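CrRbcX-IIa (Chlamydomonas reinhardtii, PDB 5BS1) probably serves as a homodimeric, all-helical chaperone that assists the assembly of Rubisco. Local coordinates at residues R22-F25 with T26-A30; R31-L34 with E35-G39; L53-M56 with D57-T61. One frame throughout, in Å; residues are numbered along the deposited sequence.

Contacts 1 and 2 follow in series along helix 13-38, with centres about 14 Å apart; contact 3 lies on the next helix, 46-59, its centre about 12 Å from that of contact 2 and about 14 Å from that of contact 1. Each is a local link between successive turns of a single helix. Contact 3 touches both of the others: Leu59 CD2 rests 3.7 Å from Ala30 CB, and Leu55 CD2 lies 3.8 Å from Val33 CG1. Contact 1 is the innermost, its centre about 3 Å from the chain's centre, and it alone of the three reaches the second subunit.

Contact 1. Residues R22-F25 with T26-A30; sequences RSLF and TFVAA
Arg22 O is approached twice by Thr26, one helical turn further on. The backbone Thr26 N gives it a hydrogen bond of 3.0 Å with an N-H...O angle of 153°, and the hydroxyl Thr26 OG1 also lies 3.0 Å from Arg22 O. That hydroxyl sits beside its own backbone N, opposite the carbonyl carbon (chi1 -58°), which swings it back over the preceding turn. Gly67 O and Arg90 NH1 also lie within hydrogen-bonding reach of Thr26 OG1, in a buried setting. The bond from Val28 N to Leu24 O is shorter, at 2.8 Å, and nearly straight. Val28 adds a carbon contact to the same acceptor: its CG2, placed beside the backbone N, comes within 3.3 Å of Leu24 O and 4.3 Å of Leu24 CD1, a looser apolar touch on a partly exposed flank. On the buried flank, Ala29 CB is 3.4 Å from Phe25 O, while the Phe25 ring turns away from 26-30, into the fold, where it meets the rings of Tyr93 and Phe97 with the planes steeply inclined. Arg22 NH2 forms a salt bridge with Asp69, and Arg22 NE a hydrogen bond with Thr110 OG1 of the second subunit. The whole is an alpha-helix with a threonine hydroxyl turned back to the carbonyl four residues earlier, in the dimeric helical fold of the RbcX family.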
ATOM      1  N   ARG A  22      -3.846   3.652   5.571  1.00  8.18           N
ATOM      2  CA  ARG A  22      -4.045   4.618   6.645  1.00  8.51           C
ATOM      3  C   ARG A  22      -2.826   5.496   6.810  1.00  8.72           C
ATOM      4  O   ARG A  22      -2.949   6.712   7.014  1.00  8.70           O
ATOM      5  CB  ARG A  22      -4.400   3.888   7.959  1.00  8.98           C
ATOM      6  CG  ARG A  22      -5.831   3.313   7.939  1.00  9.67           C
ATOM      7  CD  ARG A  22      -6.434   3.123   9.319  1.00 10.66           C
ATOM      8  NE  ARG A  22      -6.359   4.415   9.964  1.00 11.13           N
ATOM      9  CZ  ARG A  22      -5.753   4.711  11.104  1.00 11.53           C
ATOM     10  NH1 ARG A  22      -5.624   6.000  11.416  1.00 11.54           N
ATOM     11  NH2 ARG A  22      -5.346   3.765  11.953  1.00 12.27           N
ATOM     12  N   SER A  23      -1.642   4.896   6.762  1.00  8.98           N
ATOM     13  CA  SER A  23      -0.389   5.678   6.853  1.00 10.26           C
ATOM     14  C   SER A  23      -0.241   6.596   5.660  1.00  9.68           C
ATOM     15  O   SER A  23       0.139   7.772   5.780  1.00  9.36           O
ATOM     16  CB  SER A  23       0.854   4.799   6.962  1.00 12.36           C
ATOM     17  OG  SER A  23       0.909   4.163   8.212  1.00 16.14           O
ATOM     18  N   LEU A  24      -0.548   6.080   4.473  1.00  9.60           N
ATOM     19  CA  LEU A  24      -0.529   6.918   3.267  1.00  9.31           C
ATOM     20  C   LEU A  24      -1.454   8.133   3.408  1.00  9.00           C
ATOM     21  O   LEU A  24      -1.087   9.264   3.074  1.00  9.63           O
ATOM     22  CB  LEU A  24      -0.906   6.090   2.039  1.00  9.69           C
ATOM     23  CG  LEU A  24      -1.019   6.861   0.725  1.00  9.87           C
ATOM     24  CD1 LEU A  24       0.312   7.464   0.317  1.00 10.33           C
ATOM     25  CD2 LEU A  24      -1.595   6.011  -0.394  1.00  9.46           C
ATOM     26  N   PHE A  25      -2.660   7.927   3.916  1.00  8.57           N
ATOM     27  CA  PHE A  25      -3.641   8.987   4.056  1.00  8.18           C
ATOM     28  C   PHE A  25      -3.184  10.030   5.059  1.00  8.36           C
ATOM     29  O   PHE A  25      -3.416  11.223   4.876  1.00  8.04           O
ATOM     30  CB  PHE A  25      -5.023   8.431   4.406  1.00  8.43           C
ATOM     31  CG  PHE A  25      -5.603   7.452   3.384  1.00  9.11           C
ATOM     32  CD1 PHE A  25      -5.158   7.379   2.062  1.00  9.34           C
ATOM     33  CD2 PHE A  25      -6.656   6.653   3.762  1.00  9.57           C
ATOM     34  CE1 PHE A  25      -5.726   6.478   1.158  1.00 10.43           C
ATOM     35  CE2 PHE A  25      -7.211   5.748   2.871  1.00 10.31           C
ATOM     36  CZ  PHE A  25      -6.763   5.678   1.564  1.00  9.91           C
ATOM     37  N   THR A  26      -2.514   9.586   6.118  1.00  7.88           N
ATOM     38  CA  THR A  26      -1.965  10.506   7.082  1.00  7.95           C
ATOM     39  C   THR A  26      -0.915  11.385   6.440  1.00  8.33           C
ATOM     40  O   THR A  26      -0.882  12.594   6.670  1.00  8.42           O
ATOM     41  CB  THR A  26      -1.382   9.744   8.302  1.00  7.64           C
ATOM     42  OG1 THR A  26      -2.434   8.942   8.890  1.00  7.78           O
ATOM     43  CG2 THR A  26      -0.837  10.706   9.346  1.00  7.75           C
ATOM     44  N   PHE A  27      -0.043  10.783   5.628  1.00  9.60           N
ATOM     45  CA  PHE A  27       1.009  11.509   4.897  1.00 11.31           C
ATOM     46  C   PHE A  27       0.413  12.474   3.882  1.00 10.50           C
ATOM     47  O   PHE A  27       0.852  13.628   3.771  1.00  9.47           O
ATOM     48  CB  PHE A  27       1.917  10.488   4.205  1.00 13.78           C
ATOM     49  CG  PHE A  27       2.987  11.102   3.359  1.00 16.49           C
ATOM     50  CD1 PHE A  27       4.172  11.510   3.931  1.00 19.19           C
ATOM     51  CD2 PHE A  27       2.793  11.290   1.998  1.00 17.97           C
ATOM     52  CE1 PHE A  27       5.162  12.081   3.136  1.00 20.47           C
ATOM     53  CE2 PHE A  27       3.774  11.853   1.208  1.00 18.86           C
ATOM     54  CZ  PHE A  27       4.953  12.244   1.782  1.00 19.34           C
ATOM     55  N   VAL A  28      -0.594  12.015   3.152  1.00  9.91           N
ATOM     56  CA  VAL A  28      -1.306  12.880   2.208  1.00 10.10           C
ATOM     57  C   VAL A  28      -1.876  14.097   2.934  1.00  9.68           C
ATOM     58  O   VAL A  28      -1.733  15.241   2.457  1.00 10.11           O
ATOM     59  CB  VAL A  28      -2.417  12.123   1.447  1.00 10.96           C
ATOM     60  CG1 VAL A  28      -3.354  13.095   0.729  1.00 11.15           C
ATOM     61  CG2 VAL A  28      -1.784  11.173   0.455  1.00 12.13           C
ATOM     62  N   ALA A  29      -2.543  13.854   4.053  1.00 10.09           N
ATOM     63  CA  ALA A  29      -3.129  14.925   4.860  1.00  9.65           C
ATOM     64  C   ALA A  29      -2.056  15.934   5.268  1.00  9.45           C
ATOM     65  O   ALA A  29      -2.288  17.148   5.238  1.00  9.35           O
ATOM     66  CB  ALA A  29      -3.847  14.386   6.097  1.00 10.31           C
ATOM     67  N   ALA A  30      -0.929  15.444   5.745  1.00  9.31           N
ATOM     68  CA  ALA A  30       0.163  16.307   6.169  1.00  9.63           C
ATOM     69  C   ALA A  30       0.635  17.200   5.032  1.00 10.52           C
ATOM     70  O   ALA A  30       0.894  18.407   5.243  1.00  9.98           O
ATOM     71  CB  ALA A  30       1.339  15.492   6.697  1.00  9.58           C
TER

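Contact 2. Residues R31-L34 with E35-G39; sequences RVVL and EQLQG
Val32 and Gln36, and likewise Val33 and Leu37, lie side by side and point the same way, the i to i+4 pairing of an alpha-helix, here near the C-terminal end of helix 13-38. In the first pair the amide of Gln36 runs along the valine: its NE2 comes 3.6 Å from Val32 CG1, and its OE1 is held by Arg85 of helix 80-96. An extended chain beyond CG (chi2 174°) lets the amide reach that far. In the second pair, Leu37 CD1 meets Val33 CG1 at 3.8 Å, an apolar contact on the side where Val33 packs against both helix 46-59 and helix 80-96. Leu34 and Gln38 behave differently, for their side chains cross obliquely, with Gln38 OE1 at 3.8 Å from Leu34 CG. The backbone bonds also weaken here: Leu37 N still bonds Val33 O, but the bonds that Leu37 N and Gln38 N make to Leu34 O are weak. Glu35 has its CG anti to the backbone N (chi1 -178°), which carries the carboxylate along the outer surface. There a water donates to Glu35 OE1 at 2.7 Å and to Val32 O at 2.9 Å, bridging carboxylate and backbone.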
ATOM      1  N   ARG A  31       0.780  16.623   3.834  0.50 10.64           N
ATOM      2  CA  ARG A  31       1.168  17.420   2.671  0.50 11.70           C
ATOM      3  C   ARG A  31       0.142  18.462   2.336  0.50 11.20           C
ATOM      4  O   ARG A  31       0.504  19.596   2.026  0.50 11.38           O
ATOM      5  CB  ARG A  31       1.405  16.552   1.444  0.50 12.69           C
ATOM      6  CG  ARG A  31       2.645  15.707   1.506  0.50 14.09           C
ATOM      7  CD  ARG A  31       2.869  15.093   0.124  0.50 14.68           C
ATOM      8  NE  ARG A  31       3.442  16.075  -0.822  0.50 14.58           N
ATOM      9  CZ  ARG A  31       3.099  16.226  -2.104  0.50 15.47           C
ATOM     10  NH1 ARG A  31       3.729  17.139  -2.839  0.50 15.29           N
ATOM     11  NH2 ARG A  31       2.137  15.506  -2.659  0.50 15.39           N
ATOM     12  N   VAL A  32      -1.136  18.100   2.391  1.00 11.10           N
ATOM     13  CA  VAL A  32      -2.237  19.034   2.137  1.00 11.51           C
ATOM     14  C   VAL A  32      -2.197  20.199   3.100  1.00 11.22           C
ATOM     15  O   VAL A  32      -2.264  21.358   2.688  1.00 12.30           O
ATOM     16  CB  VAL A  32      -3.619  18.328   2.222  1.00 11.77           C
ATOM     17  CG1 VAL A  32      -4.778  19.323   2.327  1.00 12.72           C
ATOM     18  CG2 VAL A  32      -3.820  17.420   1.030  1.00 12.98           C
ATOM     19  N   VAL A  33      -2.057  19.900   4.378  1.00 10.37           N
ATOM     20  CA  VAL A  33      -2.054  20.922   5.400  1.00 10.44           C
ATOM     21  C   VAL A  33      -0.816  21.799   5.267  1.00 10.66           C
ATOM     22  O   VAL A  33      -0.905  22.999   5.435  1.00 11.51           O
ATOM     23  CB  VAL A  33      -2.212  20.288   6.805  1.00 10.49           C
ATOM     24  CG1 VAL A  33      -1.986  21.301   7.929  1.00 10.63           C
ATOM     25  CG2 VAL A  33      -3.620  19.696   6.939  1.00 10.10           C
ATOM     26  N   LEU A  34       0.340  21.214   4.989  1.00 10.58           N
ATOM     27  CA  LEU A  34       1.546  22.033   4.841  1.00 11.40           C
ATOM     28  C   LEU A  34       1.361  23.059   3.727  1.00 12.08           C
ATOM     29  O   LEU A  34       1.752  24.222   3.881  1.00 12.18           O
ATOM     30  CB  LEU A  34       2.780  21.187   4.572  1.00 12.49           C
ATOM     31  CG  LEU A  34       4.142  21.900   4.625  1.00 13.86           C
ATOM     32  CD1 LEU A  34       4.420  22.496   5.993  1.00 14.52           C
ATOM     33  CD2 LEU A  34       5.225  20.899   4.276  1.00 14.72           C
ATOM     34  N   GLU A  35       0.782  22.645   2.611  1.00 12.15           N
ATOM     35  CA  GLU A  35       0.578  23.536   1.473  1.00 14.73           C
ATOM     36  C   GLU A  35      -0.372  24.659   1.863  1.00 14.57           C
ATOM     37  O   GLU A  35      -0.166  25.829   1.499  1.00 15.73           O
ATOM     38  CB  GLU A  35       0.021  22.741   0.285  1.00 17.34           C
ATOM     39  CG  GLU A  35      -0.211  23.526  -0.997  1.00 21.83           C
ATOM     40  CD  GLU A  35      -0.634  22.637  -2.169  1.00 26.74           C
ATOM     41  OE1 GLU A  35      -1.842  22.481  -2.420  1.00 34.55           O
ATOM     42  OE2 GLU A  35       0.241  22.059  -2.851  1.00 32.74           O
ATOM     43  N   GLN A  36      -1.416  24.299   2.596  1.00 13.95           N
ATOM     44  CA  GLN A  36      -2.405  25.272   3.048  1.00 15.93           C
ATOM     45  C   GLN A  36      -1.805  26.305   3.979  1.00 16.10           C
ATOM     46  O   GLN A  36      -2.209  27.466   3.944  1.00 17.61           O
ATOM     47  CB  GLN A  36      -3.578  24.552   3.702  1.00 16.18           C
ATOM     48  CG  GLN A  36      -4.428  23.840   2.663  1.00 17.40           C
ATOM     49  CD  GLN A  36      -5.520  22.988   3.275  1.00 18.78           C
ATOM     50  OE1 GLN A  36      -5.526  22.719   4.473  1.00 18.64           O
ATOM     51  NE2 GLN A  36      -6.456  22.545   2.439  1.00 19.98           N
ATOM     52  N   LEU A  37      -0.852  25.890   4.809  1.00 15.74           N
ATOM     53  CA  LEU A  37      -0.239  26.783   5.785  1.00 17.04           C
ATOM     54  C   LEU A  37       0.728  27.767   5.160  1.00 19.96           C
ATOM     55  O   LEU A  37       1.081  28.760   5.796  1.00 20.83           O
ATOM     56  CB  LEU A  37       0.471  25.990   6.888  1.00 16.33           C
ATOM     57  CG  LEU A  37      -0.459  25.254   7.840  1.00 16.36           C
ATOM     58  CD1 LEU A  37       0.292  24.275   8.714  1.00 16.91           C
ATOM     59  CD2 LEU A  37      -1.227  26.234   8.711  1.00 17.43           C
ATOM     60  N   GLN A  38       1.184  27.476   3.956  1.00 24.63           N
ATOM     61  CA  GLN A  38       2.040  28.413   3.231  1.00 28.47           C
ATOM     62  C   GLN A  38       1.254  29.302   2.250  1.00 31.23           C
ATOM     63  O   GLN A  38       1.706  30.386   1.889  1.00 34.16           O
ATOM     64  CB  GLN A  38       3.101  27.625   2.496  1.00 31.10           C
ATOM     65  CG  GLN A  38       4.013  26.915   3.443  1.00 31.85           C
ATOM     66  CD  GLN A  38       5.035  26.105   2.704  1.00 34.82           C
ATOM     67  OE1 GLN A  38       4.831  24.919   2.430  1.00 36.52           O
ATOM     68  NE2 GLN A  38       6.135  26.749   2.339  1.00 34.86           N
ATOM     69  N   GLY A  39       0.097  28.831   1.792  1.00 32.24           N
ATOM     70  CA  GLY A  39      -0.748  29.593   0.862  1.00 36.31           C
ATOM     71  C   GLY A  39      -1.914  28.794   0.284  1.00 38.30           C
ATOM     72  O   GLY A  39      -2.714  28.179   1.003  1.00 39.07           O
TER
HETATM   73  O   HOH W   1      -3.068  21.682  -0.099  1.00 23.34           O

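Contact 3. Residues L53-M56 with D57-T61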
ATOM      1  N   LEU A  53       5.488  25.748  11.653  1.00 11.21           N
ATOM      2  CA  LEU A  53       6.794  25.391  12.205  1.00 11.44           C
ATOM      3  C   LEU A  53       6.778  23.959  12.732  1.00 11.53           C
ATOM      4  O   LEU A  53       7.685  23.198  12.460  1.00 11.91           O
ATOM      5  CB  LEU A  53       7.206  26.352  13.307  1.00 11.72           C
ATOM      6  CG  LEU A  53       7.455  27.821  12.940  1.00 12.21           C
ATOM      7  CD1 LEU A  53       7.696  28.666  14.176  1.00 13.05           C
ATOM      8  CD2 LEU A  53       8.632  27.943  11.986  1.00 12.10           C
ATOM      9  N   ASP A  54       5.696  23.603  13.423  1.00 12.00           N
ATOM     10  CA  ASP A  54       5.597  22.272  14.038  1.00 13.17           C
ATOM     11  C   ASP A  54       5.436  21.194  12.962  1.00 12.73           C
ATOM     12  O   ASP A  54       6.038  20.122  13.050  1.00 13.28           O
ATOM     13  CB  ASP A  54       4.416  22.208  15.003  1.00 13.88           C
ATOM     14  CG  ASP A  54       4.615  23.041  16.266  1.00 15.10           C
ATOM     15  OD1 ASP A  54       5.765  23.364  16.611  1.00 17.37           O
ATOM     16  OD2 ASP A  54       3.624  23.415  16.925  1.00 15.98           O
ATOM     17  N   LEU A  55       4.650  21.478  11.932  1.00 12.12           N
ATOM     18  CA  LEU A  55       4.427  20.501  10.878  1.00 12.71           C
ATOM     19  C   LEU A  55       5.707  20.237  10.121  1.00 14.67           C
ATOM     20  O   LEU A  55       6.009  19.079   9.826  1.00 15.64           O
ATOM     21  CB  LEU A  55       3.309  20.923   9.934  1.00 12.38           C
ATOM     22  CG  LEU A  55       2.870  19.869   8.905  1.00 12.21           C
ATOM     23  CD1 LEU A  55       2.544  18.500   9.531  1.00 12.23           C
ATOM     24  CD2 LEU A  55       1.692  20.362   8.119  1.00 13.27           C
HETATM   25  N   MSE A  56       6.490  21.301   9.889  1.00 14.36           N
HETATM   26  CA  MSE A  56       7.795  21.120   9.242  1.00 17.00           C
HETATM   27  C   MSE A  56       8.646  20.170  10.103  1.00 18.71           C
HETATM   28  O   MSE A  56       9.292  19.282   9.560  1.00 23.19           O
HETATM   29  CB  MSE A  56       8.477  22.484   9.054  1.00 16.66           C
HETATM   30  CG  MSE A  56       7.905  23.428   8.002  1.00 17.30           C
HETATM   31 SE   MSE A  56       8.265  22.906   6.156  1.00 21.30          SE
HETATM   32  CE  MSE A  56      10.112  23.628   6.127  1.00 18.18           C
ATOM     33  N   ASP A  57       8.670  20.351  11.424  1.00 19.95           N
ATOM     34  CA  ASP A  57       9.423  19.464  12.340  1.00 21.57           C
ATOM     35  C   ASP A  57       8.955  18.021  12.236  1.00 23.51           C
ATOM     36  O   ASP A  57       9.771  17.114  12.078  1.00 23.85           O
ATOM     37  CB  ASP A  57       9.272  19.878  13.797  1.00 23.10           C
ATOM     38  CG  ASP A  57      10.100  21.084  14.167  1.00 24.64           C
ATOM     39  OD1 ASP A  57      11.056  21.393  13.445  1.00 25.55           O
ATOM     40  OD2 ASP A  57       9.789  21.709  15.204  1.00 26.27           O
ATOM     41  N   PHE A  58       7.644  17.815  12.314  1.00 22.30           N
ATOM     42  CA  PHE A  58       7.101  16.466  12.360  1.00 22.69           C
ATOM     43  C   PHE A  58       7.201  15.733  11.048  1.00 22.93           C
ATOM     44  O   PHE A  58       7.344  14.509  11.047  1.00 22.85           O
ATOM     45  CB  PHE A  58       5.658  16.451  12.885  1.00 22.44           C
ATOM     46  CG  PHE A  58       5.581  16.519  14.372  1.00 23.48           C
ATOM     47  CD1 PHE A  58       5.962  15.437  15.147  1.00 24.75           C
ATOM     48  CD2 PHE A  58       5.170  17.676  15.012  1.00 24.65           C
ATOM     49  CE1 PHE A  58       5.929  15.504  16.522  1.00 25.61           C
ATOM     50  CE2 PHE A  58       5.124  17.743  16.385  1.00 24.98           C
ATOM     51  CZ  PHE A  58       5.506  16.654  17.145  1.00 24.96           C
ATOM     52  N   LEU A  59       7.190  16.451   9.929  1.00 23.29           N
ATOM     53  CA  LEU A  59       7.487  15.813   8.654  1.00 25.41           C
ATOM     54  C   LEU A  59       8.932  15.344   8.525  1.00 27.39           C
ATOM     55  O   LEU A  59       9.244  14.514   7.678  1.00 25.40           O
ATOM     56  CB  LEU A  59       7.106  16.706   7.492  1.00 25.12           C
ATOM     57  CG  LEU A  59       5.596  16.747   7.304  1.00 25.79           C
ATOM     58  CD1 LEU A  59       5.251  17.795   6.275  1.00 27.27           C
ATOM     59  CD2 LEU A  59       5.048  15.385   6.897  1.00 25.59           C
ATOM     60  N   GLY A  60       9.806  15.837   9.395  1.00 29.56           N
ATOM     61  CA  GLY A  60      11.147  15.274   9.539  1.00 32.28           C
ATOM     62  C   GLY A  60      11.215  13.938  10.270  1.00 35.76           C
ATOM     63  O   GLY A  60      12.298  13.366  10.376  1.00 36.06           O
ATOM     64  N   THR A  61      10.085  13.445  10.792  1.00 35.77           N
ATOM     65  CA  THR A  61      10.044  12.147  11.505  1.00 35.61           C
ATOM     66  C   THR A  61       9.103  11.080  10.895  1.00 33.34           C
ATOM     67  O   THR A  61       8.035  11.379  10.390  1.00 31.07           O
ATOM     68  CB  THR A  61       9.626  12.333  12.969  1.00 38.82           C
ATOM     69  OG1 THR A  61       8.208  12.461  13.025  1.00 38.03           O
ATOM     70  CG2 THR A  61      10.295  13.554  13.577  1.00 38.63           C
TER
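Along this last part of helix 46-59 the backbone of 57-59 bonds back to 53-55 in regular i to i+4 steps, Phe58 N meeting Asp54 O at 2.9 Å, whereas the next bond, from Gly60 N to Met56 O, is weak. In Phe58 a chi1 of -81° sets CG anti to the carbonyl carbon and brings CD2 to 3.3 Å from Asp54 O; beyond, the ring packs on Ala74, Val75 and Lys78 of helix 69-78. With an alanine in place of Phe58, those three residues would probably lose their aromatic partner, and a gap would be likely to open between the two helices. On another flank Leu55 and Leu59 meet at an angle, Leu59 CD1 lying 4.1 Å from Leu55 CG. The Asp57 carboxylate lies near Leu53 O, and its OD2 comes within 4.6 Å of Asp54 OD1; this proximity of like charges is probably eased because Asp54 is bonded to Asn79 and Gln50. At the far end Phe58 O is gripped by three donors: Thr61 N at 3.0 Å, Thr61 OG1 also at 3.0 Å in the carbonyl plane, on a lone pair, and Trp71 NE1 from helix 69-78. Here the helix gives way to a turn in which the backbone N and hydroxyl of Thr61 both bond the carbonyl three residues back, on the C-terminal side of helix 46-59 in the all-helical RbcX fold.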